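Local coordinates for protein aldehyde dehydrogenase (Listeria monocytogenes, PDB 3K9D) that probably oxidises aldehyde or oxo groups of its substrates, with NAD or NADP as the electron acceptor, at residues P300-K305 against K342-L347; H373-H378 against L390-S395; V415-L420 against S431-P436. All blocks are in the same frame, centred on the assembly; numbering follows the deposited sequence.

Contact 1. Residues P300-K305 against K342-L347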
loop_
_atom_site.group_PDB
_atom_site.type_symbol
_atom_site.label_atom_id
_atom_site.label_comp_id
_atom_site.label_asym_id
_atom_site.label_seq_id
_atom_site.Cartn_x
_atom_site.Cartn_y
_atom_site.Cartn_z
ATOM N N PRO A 300 -15.845 -22.435 14.993
ATOM C CA PRO A 300 -16.153 -22.481 13.558
ATOM C C PRO A 300 -17.441 -23.248 13.212
ATOM O O PRO A 300 -17.968 -23.072 12.124
ATOM C CB PRO A 300 -14.938 -23.194 12.962
ATOM C CG PRO A 300 -14.406 -24.022 14.068
ATOM C CD PRO A 300 -14.612 -23.186 15.298
ATOM N N ALA A 301 -17.942 -24.060 14.151
ATOM C CA ALA A 301 -19.139 -24.892 13.953
ATOM C C ALA A 301 -20.419 -24.094 13.656
ATOM O O ALA A 301 -21.383 -24.635 13.126
ATOM C CB ALA A 301 -19.346 -25.794 15.160
ATOM N N ILE A 302 -20.407 -22.809 13.991
ATOM C CA ILE A 302 -21.559 -21.928 13.812
ATOM C C ILE A 302 -21.571 -21.215 12.456
ATOM O O ILE A 302 -22.616 -20.705 12.038
ATOM C CB ILE A 302 -21.653 -20.867 14.956
ATOM C CG1 ILE A 302 -20.471 -19.877 14.898
ATOM C CG2 ILE A 302 -21.770 -21.551 16.321
ATOM C CD1 ILE A 302 -20.672 -18.574 15.671
ATOM N N VAL A 303 -20.419 -21.200 11.776
ATOM C CA VAL A 303 -20.187 -20.341 10.608
ATOM C C VAL A 303 -21.052 -20.723 9.412
ATOM O O VAL A 303 -21.007 -21.863 8.946
ATOM C CB VAL A 303 -18.679 -20.300 10.213
ATOM C CG1 VAL A 303 -18.472 -19.566 8.888
ATOM C CG2 VAL A 303 -17.850 -19.636 11.327
ATOM N N GLY A 304 -21.856 -19.761 8.953
ATOM C CA GLY A 304 -22.742 -19.945 7.806
ATOM C C GLY A 304 -23.862 -20.955 7.988
ATOM O O GLY A 304 -24.390 -21.486 6.996
ATOM N N LYS A 305 -24.237 -21.207 9.245
ATOM C CA LYS A 305 -25.256 -22.221 9.540
ATOM C C LYS A 305 -26.580 -21.582 9.914
ATOM O O LYS A 305 -26.626 -20.445 10.378
ATOM C CB LYS A 305 -24.789 -23.189 10.630
ATOM C CG LYS A 305 -23.501 -23.970 10.318
ATOM C CD LYS A 305 -23.611 -24.817 9.048
ATOM C CE LYS A 305 -22.725 -26.057 9.132
ATOM N NZ LYS A 305 -22.973 -27.026 8.027
ATOM N N LYS A 342 -19.290 -12.997 14.879
ATOM C CA LYS A 342 -20.027 -14.245 14.793
ATOM C C LYS A 342 -20.539 -14.293 13.373
ATOM O O LYS A 342 -21.451 -13.550 13.007
ATOM C CB LYS A 342 -21.218 -14.252 15.762
ATOM C CG LYS A 342 -20.892 -13.822 17.176
ATOM C CD LYS A 342 -22.119 -13.417 17.980
ATOM C CE LYS A 342 -22.757 -12.110 17.527
ATOM N NZ LYS A 342 -21.968 -10.848 17.702
ATOM N N LEU A 343 -19.929 -15.138 12.559
ATOM C CA LEU A 343 -20.277 -15.201 11.146
ATOM C C LEU A 343 -21.449 -16.152 10.973
ATOM O O LEU A 343 -21.315 -17.213 10.382
ATOM C CB LEU A 343 -19.075 -15.651 10.315
ATOM C CG LEU A 343 -17.943 -14.654 10.064
ATOM C CD1 LEU A 343 -16.842 -15.313 9.237
ATOM C CD2 LEU A 343 -18.449 -13.383 9.371
ATOM N N ALA A 344 -22.600 -15.728 11.492
ATOM C CA ALA A 344 -23.762 -16.578 11.728
ATOM C C ALA A 344 -24.931 -15.662 12.073
ATOM O O ALA A 344 -24.701 -14.544 12.553
ATOM C CB ALA A 344 -23.475 -17.532 12.903
ATOM N N PRO A 345 -26.191 -16.129 11.872
ATOM C CA PRO A 345 -27.383 -15.327 12.208
ATOM C C PRO A 345 -27.570 -15.132 13.729
ATOM O O PRO A 345 -28.600 -15.513 14.320
ATOM C CB PRO A 345 -28.539 -16.132 11.579
ATOM C CG PRO A 345 -28.052 -17.559 11.623
ATOM C CD PRO A 345 -26.567 -17.447 11.311
ATOM N N ILE A 346 -26.550 -14.548 14.357
ATOM C CA ILE A 346 -26.546 -14.263 15.783
ATOM C C ILE A 346 -26.175 -12.790 15.986
ATOM O O ILE A 346 -25.175 -12.317 15.436
ATOM C CB ILE A 346 -25.521 -15.153 16.577
ATOM C CG1 ILE A 346 -25.696 -16.634 16.243
ATOM C CG2 ILE A 346 -25.643 -14.895 18.110
ATOM C CD1 ILE A 346 -24.612 -17.556 16.814
ATOM N N LEU A 347 -26.952 -12.100 16.820
ATOM C CA LEU A 347 -26.695 -10.706 17.181
ATOM C C LEU A 347 -26.586 -10.472 18.688
ATOM O O LEU A 347 -27.309 -11.087 19.467
ATOM C CB LEU A 347 -27.819 -9.810 16.650
ATOM C CG LEU A 347 -27.920 -9.599 15.147
ATOM C CD1 LEU A 347 -29.266 -8.987 14.814
ATOM C CD2 LEU A 347 -26.754 -8.732 14.614
#

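Contact 2. Residues H373-H378 against L390-S395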
loop_
_atom_site.group_PDB
_atom_site.type_symbol
_atom_site.label_atom_id
_atom_site.label_comp_id
_atom_site.label_asym_id
_atom_site.label_seq_id
_atom_site.Cartn_x
_atom_site.Cartn_y
_atom_site.Cartn_z
ATOM N N HIS A 373 -12.997 -1.858 9.907
ATOM C CA HIS A 373 -13.912 -2.504 8.974
ATOM C C HIS A 373 -15.191 -1.665 8.760
ATOM O O HIS A 373 -15.155 -0.644 8.068
ATOM C CB HIS A 373 -14.221 -3.962 9.371
ATOM C CG HIS A 373 -14.562 -4.852 8.203
ATOM N ND1 HIS A 373 -15.455 -4.486 7.219
ATOM C CD2 HIS A 373 -14.130 -6.090 7.866
ATOM C CE1 HIS A 373 -15.539 -5.445 6.315
ATOM N NE2 HIS A 373 -14.745 -6.433 6.684
ATOM N N THR A 374 -16.299 -2.092 9.368
ATOM C CA THR A 374 -17.637 -1.535 9.099
ATOM C C THR A 374 -18.370 -1.162 10.402
ATOM O O THR A 374 -18.162 -1.794 11.432
ATOM C CB THR A 374 -18.509 -2.575 8.335
ATOM O OG1 THR A 374 -17.785 -3.096 7.224
ATOM C CG2 THR A 374 -19.781 -1.953 7.805
ATOM N N LEU A 375 -19.184 -0.107 10.339
ATOM C CA LEU A 375 -20.211 0.210 11.324
ATOM C C LEU A 375 -21.436 0.662 10.514
ATOM O O LEU A 375 -21.292 1.238 9.445
ATOM C CB LEU A 375 -19.744 1.306 12.305
ATOM C CG LEU A 375 -20.731 1.830 13.365
ATOM C CD1 LEU A 375 -20.063 2.150 14.656
ATOM C CD2 LEU A 375 -21.482 3.065 12.872
ATOM N N ILE A 376 -22.631 0.366 11.014
ATOM C CA ILE A 376 -23.878 0.695 10.321
ATOM C C ILE A 376 -24.685 1.635 11.226
ATOM O O ILE A 376 -24.686 1.485 12.435
ATOM C CB ILE A 376 -24.698 -0.588 9.949
ATOM C CG1 ILE A 376 -23.842 -1.622 9.202
ATOM C CG2 ILE A 376 -25.950 -0.229 9.123
ATOM C CD1 ILE A 376 -23.217 -2.713 10.092
ATOM N N ILE A 377 -25.305 2.660 10.644
ATOM C CA ILE A 377 -26.168 3.544 11.398
ATOM C C ILE A 377 -27.483 3.767 10.638
ATOM O O ILE A 377 -27.493 3.951 9.412
ATOM C CB ILE A 377 -25.484 4.923 11.712
ATOM C CG1 ILE A 377 -26.350 5.744 12.693
ATOM C CG2 ILE A 377 -25.178 5.689 10.433
ATOM C CD1 ILE A 377 -25.770 7.102 13.135
ATOM N N HIS A 378 -28.585 3.730 11.382
ATOM C CA HIS A 378 -29.892 4.048 10.849
ATOM C C HIS A 378 -30.350 5.280 11.564
ATOM O O HIS A 378 -30.468 5.294 12.791
ATOM C CB HIS A 378 -30.871 2.880 11.040
ATOM C CG HIS A 378 -30.412 1.611 10.394
ATOM N ND1 HIS A 378 -30.785 1.241 9.120
ATOM C CD2 HIS A 378 -29.605 0.623 10.851
ATOM C CE1 HIS A 378 -30.225 0.083 8.820
ATOM N NE2 HIS A 378 -29.490 -0.305 9.848
ATOM N N LEU A 390 -17.017 11.293 11.246
ATOM C CA LEU A 390 -15.731 11.896 11.576
ATOM C C LEU A 390 -14.985 11.151 12.695
ATOM O O LEU A 390 -13.814 11.402 12.935
ATOM C CB LEU A 390 -15.947 13.362 11.961
ATOM C CG LEU A 390 -16.315 14.371 10.864
ATOM C CD1 LEU A 390 -16.850 15.650 11.479
ATOM C CD2 LEU A 390 -15.103 14.675 10.000
ATOM N N LYS A 391 -15.662 10.226 13.368
ATOM C CA LYS A 391 -15.148 9.700 14.622
ATOM C C LYS A 391 -15.055 8.189 14.758
ATOM O O LYS A 391 -14.126 7.694 15.402
ATOM C CB LYS A 391 -15.926 10.310 15.804
ATOM C CG LYS A 391 -15.462 11.694 16.167
ATOM C CD LYS A 391 -16.148 12.227 17.410
ATOM C CE LYS A 391 -15.533 13.560 17.835
ATOM N NZ LYS A 391 -15.672 14.646 16.813
ATOM N N LYS A 392 -16.005 7.455 14.180
ATOM C CA LYS A 392 -16.028 5.983 14.309
ATOM C C LYS A 392 -14.849 5.356 13.577
ATOM O O LYS A 392 -14.661 5.613 12.383
ATOM C CB LYS A 392 -17.345 5.384 13.778
ATOM C CG LYS A 392 -18.649 5.886 14.444
ATOM C CD LYS A 392 -18.811 5.442 15.886
ATOM C CE LYS A 392 -18.375 6.521 16.869
ATOM N NZ LYS A 392 -19.073 7.846 16.783
ATOM N N PRO A 393 -14.047 4.525 14.285
ATOM C CA PRO A 393 -12.818 4.011 13.657
ATOM C C PRO A 393 -13.075 2.864 12.670
ATOM O O PRO A 393 -12.749 1.704 12.943
ATOM C CB PRO A 393 -11.974 3.556 14.852
ATOM C CG PRO A 393 -13.006 3.172 15.923
ATOM C CD PRO A 393 -14.234 4.026 15.663
ATOM N N VAL A 394 -13.673 3.196 11.533
ATOM C CA VAL A 394 -13.980 2.223 10.472
ATOM C C VAL A 394 -13.559 2.794 9.132
ATOM O O VAL A 394 -13.286 3.980 9.028
ATOM C CB VAL A 394 -15.499 1.831 10.404
ATOM C CG1 VAL A 394 -15.943 1.111 11.678
ATOM C CG2 VAL A 394 -16.383 3.039 10.106
ATOM N N SER A 395 -13.517 1.948 8.111
ATOM C CA SER A 395 -13.215 2.399 6.755
ATOM C C SER A 395 -14.460 2.560 5.904
ATOM O O SER A 395 -14.452 3.276 4.895
ATOM C CB SER A 395 -12.248 1.441 6.084
ATOM O OG SER A 395 -11.051 1.354 6.845
#

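Contact 3. Residues V415-L420 against S431-P436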
loop_
_atom_site.group_PDB
_atom_site.type_symbol
_atom_site.label_atom_id
_atom_site.label_comp_id
_atom_site.label_asym_id
_atom_site.label_seq_id
_atom_site.Cartn_x
_atom_site.Cartn_y
_atom_site.Cartn_z
ATOM N N VAL A 415 -17.319 1.237 -3.953
ATOM C CA VAL A 415 -16.715 0.387 -4.972
ATOM C C VAL A 415 -17.156 -1.067 -4.729
ATOM O O VAL A 415 -17.012 -1.571 -3.618
ATOM C CB VAL A 415 -15.167 0.556 -5.041
ATOM C CG1 VAL A 415 -14.548 -0.506 -5.939
ATOM C CG2 VAL A 415 -14.800 1.953 -5.574
ATOM N N PRO A 416 -17.746 -1.718 -5.760
ATOM C CA PRO A 416 -18.172 -3.114 -5.627
ATOM C C PRO A 416 -16.974 -4.043 -5.453
ATOM O O PRO A 416 -16.132 -4.141 -6.356
ATOM C CB PRO A 416 -18.889 -3.409 -6.954
ATOM C CG PRO A 416 -19.076 -2.114 -7.616
ATOM C CD PRO A 416 -18.042 -1.180 -7.101
ATOM N N ALA A 417 -16.916 -4.720 -4.303
ATOM C CA ALA A 417 -15.755 -5.520 -3.931
ATOM C C ALA A 417 -16.057 -6.569 -2.879
ATOM O O ALA A 417 -16.934 -6.396 -2.023
ATOM C CB ALA A 417 -14.600 -4.617 -3.444
ATOM N N LEU A 418 -15.283 -7.645 -2.924
ATOM C CA LEU A 418 -15.351 -8.663 -1.898
ATOM C C LEU A 418 -14.063 -8.720 -1.077
ATOM O O LEU A 418 -13.937 -9.542 -0.170
ATOM C CB LEU A 418 -15.729 -10.018 -2.515
ATOM C CG LEU A 418 -17.169 -10.053 -3.054
ATOM C CD1 LEU A 418 -17.327 -11.165 -4.075
ATOM C CD2 LEU A 418 -18.205 -10.187 -1.957
ATOM N N THR A 419 -13.122 -7.825 -1.401
ATOM C CA THR A 419 -11.955 -7.546 -0.544
ATOM C C THR A 419 -12.073 -6.132 0.023
ATOM O O THR A 419 -11.907 -5.136 -0.679
ATOM C CB THR A 419 -10.608 -7.802 -1.275
ATOM O OG1 THR A 419 -10.510 -9.197 -1.564
ATOM C CG2 THR A 419 -9.392 -7.399 -0.411
ATOM N N LEU A 420 -12.397 -6.081 1.308
ATOM C CA LEU A 420 -12.720 -4.856 1.987
ATOM C C LEU A 420 -11.552 -4.535 2.914
ATOM O O LEU A 420 -11.381 -5.178 3.949
ATOM C CB LEU A 420 -14.047 -5.035 2.762
ATOM C CG LEU A 420 -15.248 -5.611 1.975
ATOM C CD1 LEU A 420 -16.533 -5.632 2.809
ATOM C CD2 LEU A 420 -15.512 -4.843 0.707
ATOM N N SER A 431 -7.629 1.069 3.011
ATOM C CA SER A 431 -8.985 1.106 3.549
ATOM C C SER A 431 -9.999 0.935 2.416
ATOM O O SER A 431 -11.213 1.033 2.629
ATOM C CB SER A 431 -9.226 2.451 4.242
ATOM O OG SER A 431 -9.000 3.519 3.330
ATOM N N ASP A 432 -9.501 0.689 1.204
ATOM C CA ASP A 432 -10.391 0.669 0.054
ATOM C C ASP A 432 -11.190 -0.619 -0.049
ATOM O O ASP A 432 -10.775 -1.676 0.449
ATOM C CB ASP A 432 -9.633 0.940 -1.252
ATOM C CG ASP A 432 -8.893 2.282 -1.239
ATOM O OD1 ASP A 432 -9.271 3.194 -0.472
ATOM O OD2 ASP A 432 -7.920 2.418 -1.999
ATOM N N ASN A 433 -12.365 -0.502 -0.660
ATOM C CA ASN A 433 -12.997 -1.642 -1.311
ATOM C C ASN A 433 -12.188 -1.782 -2.566
ATOM O O ASN A 433 -12.214 -0.912 -3.433
ATOM C CB ASN A 433 -14.446 -1.321 -1.674
ATOM C CG ASN A 433 -15.415 -1.533 -0.512
ATOM O OD1 ASN A 433 -15.069 -1.352 0.649
ATOM N ND2 ASN A 433 -16.645 -1.909 -0.834
ATOM N N ILE A 434 -11.437 -2.856 -2.679
ATOM C CA ILE A 434 -10.388 -2.796 -3.670
ATOM C C ILE A 434 -10.799 -3.286 -5.051
ATOM O O ILE A 434 -11.716 -4.115 -5.206
ATOM C CB ILE A 434 -9.011 -3.296 -3.154
ATOM C CG1 ILE A 434 -8.906 -4.808 -3.151
ATOM C CG2 ILE A 434 -8.648 -2.630 -1.832
ATOM C CD1 ILE A 434 -8.003 -5.263 -4.264
ATOM N N GLY A 435 -10.168 -2.664 -6.042
ATOM C CA GLY A 435 -10.451 -2.910 -7.445
ATOM C C GLY A 435 -9.208 -2.658 -8.263
ATOM O O GLY A 435 -8.103 -2.706 -7.724
ATOM N N PRO A 436 -9.381 -2.368 -9.568
ATOM C CA PRO A 436 -8.292 -2.135 -10.535
ATOM C C PRO A 436 -7.238 -1.125 -10.090
ATOM O O PRO A 436 -6.045 -1.380 -10.235
ATOM C CB PRO A 436 -9.038 -1.616 -11.765
ATOM C CG PRO A 436 -10.343 -2.321 -11.699
ATOM C CD PRO A 436 -10.700 -2.285 -10.223
HETATM O O HOH W 1 -13.679 -3.933 -7.332
#

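Contact 1. Residues P300-K305 against K342-L347
Ile-302 reaches across to residues 342-347, and its side chain can be followed outward from the backbone. CB faces the second segment, 4.3 Å from Ala-344 CB. CG1 sits between the backbone N and the carbonyl carbon (chi1 67°). The next torsion is extended, so the tip runs on into the other segment. CD1 ends among three side chains. It lies 4.1 Å from Ala-344 CB and 4.2 Å from Ile-346 CD1, and the CB of Lys-342 is a little farther off. The backbone O of Ile-302 comes closer, 3.4 Å from Ala-344 CB.

The backbone adds one hydrogen bond. Gly-304 N donates to Leu-343 O at 3.0 Å, with an N-H...O angle of 164°. The same oxygen also receives a CA-H...O contact from Val-303 CA at 3.3 Å. Two neighbouring groups of one turn therefore share a single carbonyl. That turn is a type II beta turn from Ile-302 to Lys-305, and Gly-304 takes its positive-phi position. On the other side, Leu-343 and Pro-345 each centre an inverse gamma turn, which bends the approach to the strand.

Beside the bond, Val-303 CG1 packs on Leu-343 CB at 4.2 Å. At the far end Pro-345 meets Lys-305 O with its CD, 3.1 Å away, and CG is a little farther. This oxygen is buried and has no hydrogen-bond partner in the model. The amino group of Lys-305 leads away to Gly-63 O.

Phe-290 of helix 281-291 packs on Ile-302, and Leu-287 and Ile-291 of that helix pack on Ile-346. Ile-310 of helix 307-313 covers Ala-344 and Pro-345. The contact thus joins the loop between these two helices to the start of strand 346-352 in the seven-stranded parallel sheet.

Contact 2. Residues H373-H378 against L390-S395
His-373 and Ser-395 make the one hydrogen bond between these segments. Ser-395 N donates to His-373 O at 3.1 Å, and the N-H...O angle is 145°. The donor stands above the carbonyl plane, about 36° out of it, so the bond is bent at both ends. The hydroxyl of Ser-395 turns elsewhere, to Gly-372 O. On the first segment, His-373 ND1 and Thr-374 OG1 are hydrogen-bonded at 2.7 Å, and either may be the donor. This bond ties the imidazole to the next side chain and limits its rotation. On the second, Pro-393 centres an inverse gamma turn closed by Val-394 N and Lys-392 O.

The segments belong to a beta-alpha-beta crossover. Strand 374-378 leads into helix 382-391, and the chain returns in parallel as strand 396-399, at the edge of the sheet within this chain. The contact lies where the returning chain comes alongside the first strand. Backbone bonds of His-373 with Arg-396 and of Leu-375 with Leu-398 carry the pairing onward.

Van der Waals packing centres on Val-394 and Leu-375. Val-394 CB rests 3.4 Å from His-373 O. Its CG1, placed beside the backbone N (chi1 -64°), lies over the first strand, 3.6 Å from Thr-374 C. The apolar pair is Val-394 CG1 with Leu-375 CB, 3.9 Å apart. Farther out, Leu-375 CD1 meets the alkyl part of Lys-392, 3.7 Å from CD, and the two side chains cross at a slant. Lys-392 is bent at chi2, chi3 and chi4, which takes its end away from the strand; a cation-pi interaction pairs it with Phe-388.

Polar bonds also cross to the second subunit: Val-394 O accepts from its Arg-443 NE, and the backbone of Ser-395 bonds to it as well.

Contact 3. Residues V415-L420 against S431-P436
Leu-420 and Asn-433 form a single antiparallel beta bridge, with their CA atoms 4.6 Å apart. They are a non-hydrogen-bonded pair. One flanking bond is nearly straight: Ile-434 N donates to Thr-419 O at 3.1 Å, with an N-H...O angle of 171°. On the other side Asp-432 bonds to the backbone of Gly-421. Neither segment is otherwise regular helix or strand.

The Asn-433 side chain spans the gap. With CG anti to the carbonyl carbon (chi1 -84°), its ND2 donates to Val-415 O at 2.8 Å, and this oxygen lies only 12° out of the amide plane. ND2 also bonds Gly-407 O, and OD1 accepts from Arg-396. Leu-420 CD2 sits over one face of the amide, 3.5 Å from ND2. Ala-417 CB packs 3.7 Å from Asn-433 CB. Val-415 CG1 approaches Asn-433 O. Beyond the bridge, Thr-419 CG2 and Ile-434 CG1 meet at 3.8 Å, crossing at an angle. Thr-419 OG1 turns instead to Thr-198.

One water links the segments, donating to both Pro-416 O and Ile-434 O. Tyr-127 OH of helix 121-134 is a second partner of Ile-434 O. Asp-432 faces the second subunit and forms a salt bridge with its Arg-444.

Asn-433 works here as a buried polar crosslink. Its amide is gripped at both ends and covered by a methyl, which fixes its rotation and satisfies polar backbone atoms where no continuous strand pairing exists.

In the fold
From the N terminus, contact 1 comes first. It closes a loop that holds helix 307-313 and strand 324-328. Contact 2 then closes a shorter loop round helix 382-391. Contact 3 closes the last one, within the long loop between helix 403-407 and strand 440-447. The three follow in series; none nests or crosses. Contacts 1 and 2 both reach the parallel sheet, yet their centres lie about 22 Å apart. Contacts 2 and 3 touch: Ser-395 packs on Ser-431, and His-373 on Leu-420. This joins the edge of that sheet to the loop leading to the mixed sheet. Contacts 2 and 3 also meet the second subunit.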